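Local atomic coordinates of putative aminooxidase (Propionibacterium acnes, PDB entry 2BA9), a protein that isomerises polyunsaturated fatty acids to yield conjugated linoleic acid and carries a bound flavin-adenine dinucleotide. Residues Asp266-Glu271 with Gln391-Thr396; Pro299-Met302 with Gly308-Met311; Gly132-Val137 with Val419-Val424. One frame throughout, in Å; residues are numbered along the deposited sequence.

Contact 1 of 3, residues Asp266-Glu271 with Gln391-Thr396; sequences DDDERE and QGRRNT
Arg393 reaches across to two aspartates at the start of helix 267-273 and holds both through the edge of its guanidinium. Arg393 NH1 donates to Asp266 OD2 at 3.0 Å, a bond of 162°, and also to Asp268 OD2, again at 3.0 Å. Arg393 NH2 adds a longer bond of 3.2 Å to that same Asp268 OD2, so two nitrogens grip one oxygen end-on. All three bonds lie near the guanidinium plane, whereas Asp266 OD2 is approached from above its carboxylate plane. With CG trans to its backbone N (chi1 -177°) and a bend at chi3, the arginine brings its end group to both acids. A water bridges to the second arginine: it donates to Asp266 OD2 at 2.7 Å and accepts from Arg394 NH1 at 2.7 Å. The NH2 of Arg394 is salt-bridged to Asp264, just ahead of the helix.

Behind this shell, Asp266 is fixed by the helix itself. Its CG sits between the backbone N and carbonyl carbon (chi1 70°), a setting that lets Asp266 OD1 accept from Glu269 N at 2.9 Å while OD2 faces the arginines. In return Asp266 N donates to Glu269 OE1 at 3.0 Å, an oxygen also salt-bridged to Arg231. These reciprocal bonds form a capping box, here joined to a surface salt-bridge network that ties the helix N-terminus to the loop leading into strand 396-398 of the parallel sheet.

Contact 2 of 3, residues Pro299-Met302 with Gly308-Met311; sequences PDNM and GHVM
The flat amide of Asn301 lies against CB of His309, its plane turned 28° from the imidazole ring, and its ND2 points to the carbonyl of Val310. Asn301 ND2 donates to Val310 O at 3.0 Å with an angle of 161°; the acceptor lies in the amide plane, while the donor is tilted 28° from the carbonyl plane. His309 CB packs 3.5 Å from Asn301 CG. The other end of the amide is held too, since OD1 accepts from Arg306 in the intervening turn, an arrangement that would fix the flip of the group. His309 ND1 is bonded to Asp351 of helix 341-355.

The contact lies in the long loop of a beta-hairpin, whose strands 295-297 and 310-315 are antiparallel neighbours in the mixed seven-stranded sheet, and Met302 N bonds back to Pro299 O at 2.9 Å within the turn.

Next to the amide, two methionines cross obliquely. Met302 CG rests 4.0 Å from Met311 CB, and the extended Met302 chain carries CE to 3.6 Å from Met311 O. Met311 CG, set anti to the carbonyl carbon, approaches Asn301 O at 3.4 Å. Thr166 and Ala167 of helix 166-170 touch both methionine side chains.

Contact 3 of 3, residues Gly132-Val137 with Val419-Val424; sequences GHYNKV and VTRFFV
A cation-pi stack at the protein surface links the loop between helices 106-122 and 145-151 to the C-terminal helix 408-423, with Arg421 laid over one face of the Tyr134 ring. The two residues are 287 positions apart in sequence, and no hydrogen bond crosses between the segments. The guanidinium is almost parallel to the ring, with planes at 10° and centres 4.0 Å apart. Arg421 CZ sits 3.9 Å from the centroid of the Tyr134 ring, 24° off the normal, so the charge lies over the pi cloud with a modest offset. Further back along the chain, Arg421 CD makes a CH-pi contact at 4.1 Å from the same Tyr134 centroid. The bend at chi3 (-62°) folds the guanidinium over so that both its flat end and its CD meet one face.

On the opposite face Phe422 CE2 lies 3.4 Å above the Arg421 guanidinium plane, near its centre. Glu388 of helix 383-389 touches Tyr134 and forms a long, weak ion pair with Arg421. Residues 419-423 make a wider pi-type turn, in which Val419 O accepts from both Phe423 N and Val424 N. The closest atoms of the stack are Arg421 NH1 and Tyr134 CD2, 3.5 Å apart.

Overall arrangement
Contacts 1 and 3 are neighbours on one side of the chain's centre, with centres about 17 Å apart. They meet directly through Gln391: its CB packs 3.6 Å from Phe422 CZ, and its NE2 lies 3.8 Å from Arg421 NH2. The loop before strand 396-398 thus borders both the salt-bridge network and the C-terminal helix. Contact 2 lies across the molecule, its centre about 39 Å from that of contact 1 and 36 Å from that of contact 3. The Met311 side chain of contact 2 is about 9 Å from bound FAD, and the Arg421 side chain of contact 3 about 14 Å, while Tyr134 is about 11 Å from a sodium ion.

Contact 1 of 3, residues Asp266-Glu271 with Gln391-Thr396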
loop_
_atom_site.group_PDB
_atom_site.type_symbol
_atom_site.label_atom_id
_atom_site.label_comp_id
_atom_site.label_asym_id
_atom_site.label_seq_id
_atom_site.Cartn_x
_atom_site.Cartn_y
_atom_site.Cartn_z
ATOM N N ASP A 266 -13.260 -11.287 -19.592
ATOM C CA ASP A 266 -14.529 -11.981 -19.643
ATOM C C ASP A 266 -15.594 -11.294 -18.773
ATOM O O ASP A 266 -15.330 -10.277 -18.115
ATOM C CB ASP A 266 -14.366 -13.480 -19.349
ATOM C CG ASP A 266 -14.020 -13.793 -17.912
ATOM O OD1 ASP A 266 -14.294 -12.990 -17.004
ATOM O OD2 ASP A 266 -13.491 -14.897 -17.700
ATOM N N ASP A 267 -16.807 -11.842 -18.816
ATOM C CA ASP A 267 -17.974 -11.253 -18.147
ATOM C C ASP A 267 -17.714 -10.986 -16.667
ATOM O O ASP A 267 -18.146 -9.961 -16.124
ATOM C CB ASP A 267 -19.202 -12.181 -18.296
ATOM C CG ASP A 267 -19.865 -12.077 -19.654
ATOM O OD1 ASP A 267 -19.718 -11.026 -20.302
ATOM O OD2 ASP A 267 -20.565 -13.040 -20.076
ATOM N N ASP A 268 -17.002 -11.913 -16.027
ATOM C CA ASP A 268 -16.724 -11.845 -14.596
ATOM C C ASP A 268 -15.644 -10.817 -14.280
ATOM O O ASP A 268 -15.723 -10.113 -13.272
ATOM C CB ASP A 268 -16.304 -13.220 -14.072
ATOM C CG ASP A 268 -17.468 -14.176 -13.938
ATOM O OD1 ASP A 268 -18.628 -13.730 -13.837
ATOM O OD2 ASP A 268 -17.229 -15.396 -13.927
ATOM N N GLU A 269 -14.640 -10.747 -15.142
ATOM C CA GLU A 269 -13.581 -9.782 -14.982
ATOM C C GLU A 269 -14.157 -8.374 -15.077
ATOM O O GLU A 269 -13.979 -7.583 -14.153
ATOM C CB GLU A 269 -12.463 -10.035 -15.996
ATOM C CG GLU A 269 -11.662 -11.293 -15.672
ATOM C CD GLU A 269 -10.570 -11.595 -16.683
ATOM O OE1 GLU A 269 -10.814 -11.424 -17.902
ATOM O OE2 GLU A 269 -9.473 -12.021 -16.254
ATOM N N ARG A 270 -14.876 -8.076 -16.158
ATOM C CA ARG A 270 -15.571 -6.781 -16.279
ATOM C C ARG A 270 -16.437 -6.495 -15.055
ATOM O O ARG A 270 -16.254 -5.485 -14.385
ATOM C CB ARG A 270 -16.427 -6.707 -17.553
ATOM C CG ARG A 270 -15.718 -6.056 -18.725
ATOM C CD ARG A 270 -16.487 -6.210 -20.010
ATOM N NE ARG A 270 -16.398 -7.576 -20.529
ATOM C CZ ARG A 270 -17.409 -8.441 -20.649
ATOM N NH1 ARG A 270 -18.656 -8.123 -20.291
ATOM N NH2 ARG A 270 -17.161 -9.649 -21.145
ATOM N N GLU A 271 -17.359 -7.400 -14.759
ATOM C CA GLU A 271 -18.319 -7.218 -13.656
ATOM C C GLU A 271 -17.675 -6.968 -12.302
ATOM O O GLU A 271 -18.102 -6.085 -11.565
ATOM C CB GLU A 271 -19.241 -8.435 -13.520
ATOM C CG GLU A 271 -20.411 -8.184 -12.572
ATOM C CD GLU A 271 -21.210 -9.426 -12.276
ATOM O OE1 GLU A 271 -20.980 -10.459 -12.949
ATOM O OE2 GLU A 271 -22.063 -9.366 -11.356
ATOM N N GLN A 391 -9.128 -17.871 -9.895
ATOM C CA GLN A 391 -7.679 -18.033 -10.058
ATOM C C GLN A 391 -7.372 -19.129 -11.068
ATOM O O GLN A 391 -8.062 -20.148 -11.125
ATOM C CB GLN A 391 -6.981 -18.318 -8.722
ATOM C CG GLN A 391 -6.959 -17.127 -7.745
ATOM C CD GLN A 391 -5.942 -16.046 -8.103
ATOM O OE1 GLN A 391 -5.558 -15.886 -9.268
ATOM N NE2 GLN A 391 -5.507 -15.292 -7.094
ATOM N N GLY A 392 -6.371 -18.884 -11.907
ATOM C CA GLY A 392 -5.946 -19.871 -12.895
ATOM C C GLY A 392 -6.821 -19.972 -14.133
ATOM O O GLY A 392 -6.463 -20.676 -15.085
ATOM N N ARG A 393 -7.955 -19.265 -14.137
ATOM C CA ARG A 393 -8.860 -19.257 -15.294
ATOM C C ARG A 393 -8.176 -18.707 -16.530
ATOM O O ARG A 393 -7.715 -17.557 -16.541
ATOM C CB ARG A 393 -10.121 -18.434 -15.027
ATOM C CG ARG A 393 -11.112 -18.467 -16.200
ATOM C CD ARG A 393 -12.282 -17.519 -16.033
ATOM N NE ARG A 393 -13.120 -17.857 -14.885
ATOM C CZ ARG A 393 -14.284 -17.280 -14.598
ATOM N NH1 ARG A 393 -14.789 -16.337 -15.384
ATOM N NH2 ARG A 393 -14.949 -17.654 -13.515
ATOM N N ARG A 394 -8.154 -19.531 -17.578
ATOM C CA ARG A 394 -7.428 -19.239 -18.810
ATOM C C ARG A 394 -6.008 -18.813 -18.502
ATOM O O ARG A 394 -5.506 -17.822 -19.044
ATOM C CB ARG A 394 -8.166 -18.196 -19.648
ATOM C CG ARG A 394 -9.409 -18.764 -20.326
ATOM C CD ARG A 394 -10.416 -17.680 -20.609
ATOM N NE ARG A 394 -10.085 -16.922 -21.808
ATOM C CZ ARG A 394 -10.354 -15.630 -21.993
ATOM N NH1 ARG A 394 -10.939 -14.901 -21.056
ATOM N NH2 ARG A 394 -10.024 -15.055 -23.135
ATOM N N ASN A 395 -5.384 -19.574 -17.599
ATOM C CA ASN A 395 -3.981 -19.400 -17.227
ATOM C C ASN A 395 -3.632 -17.996 -16.745
ATOM O O ASN A 395 -2.496 -17.542 -16.897
ATOM C CB ASN A 395 -3.088 -19.797 -18.399
ATOM C CG ASN A 395 -3.422 -21.165 -18.935
ATOM O OD1 ASN A 395 -3.621 -22.103 -18.166
ATOM N ND2 ASN A 395 -3.485 -21.295 -20.250
ATOM N N THR A 396 -4.622 -17.330 -16.154
ATOM C CA THR A 396 -4.457 -15.993 -15.620
ATOM C C THR A 396 -4.591 -16.057 -14.115
ATOM O O THR A 396 -5.560 -16.628 -13.605
ATOM C CB THR A 396 -5.529 -15.047 -16.156
ATOM O OG1 THR A 396 -5.508 -15.071 -17.588
ATOM C CG2 THR A 396 -5.285 -13.626 -15.656
HETATM O O HOH W 1 -10.830 -15.088 -18.362
#

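Contact 2 of 3, residues Pro299-Met302 with Gly308-Met311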
loop_
_atom_site.group_PDB
_atom_site.type_symbol
_atom_site.label_atom_id
_atom_site.label_comp_id
_atom_site.label_asym_id
_atom_site.label_seq_id
_atom_site.Cartn_x
_atom_site.Cartn_y
_atom_site.Cartn_z
ATOM N N PRO A 299 -4.418 14.481 13.343
ATOM C CA PRO A 299 -5.691 13.769 13.454
ATOM C C PRO A 299 -6.877 14.623 13.049
ATOM O O PRO A 299 -7.764 14.144 12.367
ATOM C CB PRO A 299 -5.759 13.406 14.938
ATOM C CG PRO A 299 -4.322 13.321 15.354
ATOM C CD PRO A 299 -3.606 14.353 14.574
ATOM N N ASP A 300 -6.879 15.889 13.449
ATOM C CA ASP A 300 -7.927 16.821 13.026
ATOM C C ASP A 300 -8.207 16.748 11.527
ATOM O O ASP A 300 -9.370 16.830 11.113
ATOM C CB ASP A 300 -7.571 18.274 13.400
ATOM C CG ASP A 300 -7.814 18.581 14.863
ATOM O OD1 ASP A 300 -8.466 17.773 15.576
ATOM O OD2 ASP A 300 -7.354 19.643 15.310
ATOM N N ASN A 301 -7.133 16.615 10.733
ATOM C CA ASN A 301 -7.197 16.669 9.257
ATOM C C ASN A 301 -7.417 15.298 8.600
ATOM O O ASN A 301 -7.475 15.211 7.375
ATOM C CB ASN A 301 -5.946 17.346 8.672
ATOM C CG ASN A 301 -5.963 18.870 8.821
ATOM O OD1 ASN A 301 -6.965 19.463 9.224
ATOM N ND2 ASN A 301 -4.857 19.514 8.452
ATOM N N MET A 302 -7.591 14.266 9.432
ATOM C CA MET A 302 -7.937 12.905 8.991
ATOM C C MET A 302 -9.453 12.620 9.020
ATOM O O MET A 302 -9.893 11.536 8.639
ATOM C CB MET A 302 -7.234 11.889 9.887
ATOM C CG MET A 302 -5.735 11.950 9.842
ATOM S SD MET A 302 -5.019 10.877 11.100
ATOM C CE MET A 302 -3.385 11.628 11.331
ATOM N N GLY A 308 -8.504 16.609 1.812
ATOM C CA GLY A 308 -7.701 17.530 1.006
ATOM C C GLY A 308 -6.647 18.210 1.844
ATOM O O GLY A 308 -5.676 18.758 1.314
ATOM N N HIS A 309 -6.818 18.182 3.164
ATOM C CA HIS A 309 -5.831 18.811 4.047
ATOM C C HIS A 309 -4.663 17.884 4.299
ATOM O O HIS A 309 -4.785 16.681 4.162
ATOM C CB HIS A 309 -6.480 19.286 5.350
ATOM C CG HIS A 309 -7.213 20.581 5.198
ATOM N ND1 HIS A 309 -6.561 21.794 5.150
ATOM C CD2 HIS A 309 -8.530 20.854 5.031
ATOM C CE1 HIS A 309 -7.449 22.764 4.986
ATOM N NE2 HIS A 309 -8.649 22.219 4.891
ATOM N N VAL A 310 -3.521 18.454 4.653
ATOM C CA VAL A 310 -2.351 17.663 5.042
ATOM C C VAL A 310 -2.622 16.924 6.353
ATOM O O VAL A 310 -2.947 17.541 7.364
ATOM C CB VAL A 310 -1.106 18.542 5.233
ATOM C CG1 VAL A 310 0.059 17.715 5.799
ATOM C CG2 VAL A 310 -0.705 19.221 3.925
ATOM N N MET A 311 -2.447 15.605 6.322
ATOM C CA MET A 311 -2.692 14.748 7.475
ATOM C C MET A 311 -1.416 14.395 8.242
ATOM O O MET A 311 -1.472 14.008 9.398
ATOM C CB MET A 311 -3.371 13.465 7.022
ATOM C CG MET A 311 -4.619 13.706 6.200
ATOM S SD MET A 311 -5.408 12.149 5.782
ATOM C CE MET A 311 -4.338 11.572 4.469
#

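Contact 3 of 3, residues Gly132-Val137 with Val419-Val424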
loop_
_atom_site.group_PDB
_atom_site.type_symbol
_atom_site.label_atom_id
_atom_site.label_comp_id
_atom_site.label_asym_id
_atom_site.label_seq_id
_atom_site.Cartn_x
_atom_site.Cartn_y
_atom_site.Cartn_z
ATOM N N GLY A 132 -4.044 -11.971 2.480
ATOM C CA GLY A 132 -5.073 -12.223 1.469
ATOM C C GLY A 132 -6.441 -12.417 2.100
ATOM O O GLY A 132 -6.582 -12.308 3.322
ATOM N N HIS A 133 -7.440 -12.689 1.262
ATOM C CA HIS A 133 -8.837 -12.784 1.698
ATOM C C HIS A 133 -9.512 -14.105 1.291
ATOM O O HIS A 133 -10.723 -14.280 1.497
ATOM C CB HIS A 133 -9.641 -11.585 1.150
ATOM C CG HIS A 133 -9.053 -10.246 1.498
ATOM N ND1 HIS A 133 -9.647 -9.375 2.387
ATOM C CD2 HIS A 133 -7.931 -9.627 1.065
ATOM C CE1 HIS A 133 -8.917 -8.282 2.491
ATOM N NE2 HIS A 133 -7.862 -8.412 1.705
ATOM N N TYR A 134 -8.721 -15.036 0.749
ATOM C CA TYR A 134 -9.208 -16.336 0.257
ATOM C C TYR A 134 -9.692 -17.227 1.406
ATOM O O TYR A 134 -10.545 -18.106 1.207
ATOM C CB TYR A 134 -8.139 -17.057 -0.612
ATOM C CG TYR A 134 -6.732 -17.092 -0.038
ATOM C CD1 TYR A 134 -6.367 -18.083 0.836
ATOM C CD2 TYR A 134 -5.777 -16.117 -0.366
ATOM C CE1 TYR A 134 -5.110 -18.135 1.378
ATOM C CE2 TYR A 134 -4.492 -16.156 0.179
ATOM C CZ TYR A 134 -4.174 -17.176 1.055
ATOM O OH TYR A 134 -2.942 -17.282 1.637
ATOM N N ASN A 135 -9.145 -16.996 2.599
ATOM C CA ASN A 135 -9.725 -17.526 3.823
ATOM C C ASN A 135 -10.787 -16.531 4.294
ATOM O O ASN A 135 -10.463 -15.429 4.756
ATOM C CB ASN A 135 -8.661 -17.754 4.902
ATOM C CG ASN A 135 -7.469 -18.583 4.401
ATOM O OD1 ASN A 135 -6.350 -18.070 4.282
ATOM N ND2 ASN A 135 -7.702 -19.863 4.124
ATOM N N LYS A 136 -12.054 -16.909 4.141
ATOM C CA LYS A 136 -13.187 -16.007 4.397
ATOM C C LYS A 136 -13.214 -15.536 5.858
ATOM O O LYS A 136 -13.235 -16.349 6.796
ATOM C CB LYS A 136 -14.499 -16.712 4.030
ATOM C CG LYS A 136 -15.763 -15.834 3.986
ATOM C CD LYS A 136 -17.045 -16.734 4.028
ATOM C CE LYS A 136 -18.338 -15.928 4.060
ATOM N NZ LYS A 136 -19.597 -16.773 4.221
ATOM N N VAL A 137 -13.226 -14.222 6.047
ATOM C CA VAL A 137 -13.166 -13.643 7.388
ATOM C C VAL A 137 -14.543 -13.622 8.044
ATOM O O VAL A 137 -15.570 -13.683 7.371
ATOM C CB VAL A 137 -12.572 -12.213 7.377
ATOM C CG1 VAL A 137 -11.171 -12.207 6.727
ATOM C CG2 VAL A 137 -13.509 -11.234 6.654
ATOM N N VAL A 419 2.724 -18.766 -5.417
ATOM C CA VAL A 419 3.567 -19.805 -5.991
ATOM C C VAL A 419 3.307 -21.109 -5.250
ATOM O O VAL A 419 3.163 -22.166 -5.864
ATOM C CB VAL A 419 5.066 -19.456 -5.878
ATOM C CG1 VAL A 419 5.918 -20.590 -6.450
ATOM C CG2 VAL A 419 5.379 -18.120 -6.571
ATOM N N THR A 420 3.228 -21.017 -3.924
ATOM C CA THR A 420 2.861 -22.155 -3.084
ATOM C C THR A 420 1.463 -22.666 -3.401
ATOM O O THR A 420 1.259 -23.863 -3.526
ATOM C CB THR A 420 2.903 -21.808 -1.581
ATOM O OG1 THR A 420 4.153 -21.179 -1.262
ATOM C CG2 THR A 420 2.737 -23.072 -0.746
ATOM N N ARG A 421 0.504 -21.757 -3.538
ATOM C CA ARG A 421 -0.899 -22.153 -3.690
ATOM C C ARG A 421 -1.230 -22.797 -5.036
ATOM O O ARG A 421 -2.058 -23.726 -5.084
ATOM C CB ARG A 421 -1.828 -20.963 -3.451
ATOM C CG ARG A 421 -1.820 -20.446 -2.014
ATOM C CD ARG A 421 -3.025 -19.596 -1.748
ATOM N NE ARG A 421 -3.046 -18.413 -2.595
ATOM C CZ ARG A 421 -4.135 -17.860 -3.142
ATOM N NH1 ARG A 421 -5.351 -18.389 -2.990
ATOM N NH2 ARG A 421 -3.996 -16.758 -3.874
ATOM N N PHE A 422 -0.592 -22.327 -6.113
ATOM C CA PHE A 422 -0.975 -22.743 -7.469
ATOM C C PHE A 422 0.116 -23.335 -8.383
ATOM O O PHE A 422 -0.201 -24.038 -9.351
ATOM C CB PHE A 422 -1.605 -21.557 -8.183
ATOM C CG PHE A 422 -2.793 -20.987 -7.469
ATOM C CD1 PHE A 422 -3.919 -21.766 -7.246
ATOM C CD2 PHE A 422 -2.786 -19.677 -7.010
ATOM C CE1 PHE A 422 -5.021 -21.245 -6.578
ATOM C CE2 PHE A 422 -3.882 -19.152 -6.354
ATOM C CZ PHE A 422 -5.001 -19.934 -6.141
ATOM N N PHE A 423 1.385 -23.061 -8.112
ATOM C CA PHE A 423 2.425 -23.426 -9.063
ATOM C C PHE A 423 3.164 -24.691 -8.666
ATOM O O PHE A 423 3.318 -25.604 -9.481
ATOM C CB PHE A 423 3.393 -22.262 -9.272
ATOM C CG PHE A 423 2.802 -21.127 -10.066
ATOM C CD1 PHE A 423 3.180 -20.911 -11.385
ATOM C CD2 PHE A 423 1.846 -20.290 -9.498
ATOM C CE1 PHE A 423 2.630 -19.862 -12.129
ATOM C CE2 PHE A 423 1.289 -19.236 -10.224
ATOM C CZ PHE A 423 1.684 -19.018 -11.545
ATOM N N VAL A 424 3.616 -24.758 -7.418
ATOM C CA VAL A 424 4.430 -25.896 -6.978
ATOM C C VAL A 424 3.623 -27.202 -7.006
ATOM O O VAL A 424 2.570 -27.331 -6.382
ATOM C CB VAL A 424 5.048 -25.658 -5.580
ATOM C CG1 VAL A 424 6.149 -24.605 -5.662
ATOM C CG2 VAL A 424 3.991 -25.230 -4.591
ATOM O OXT VAL A 424 4.001 -28.148 -7.698
#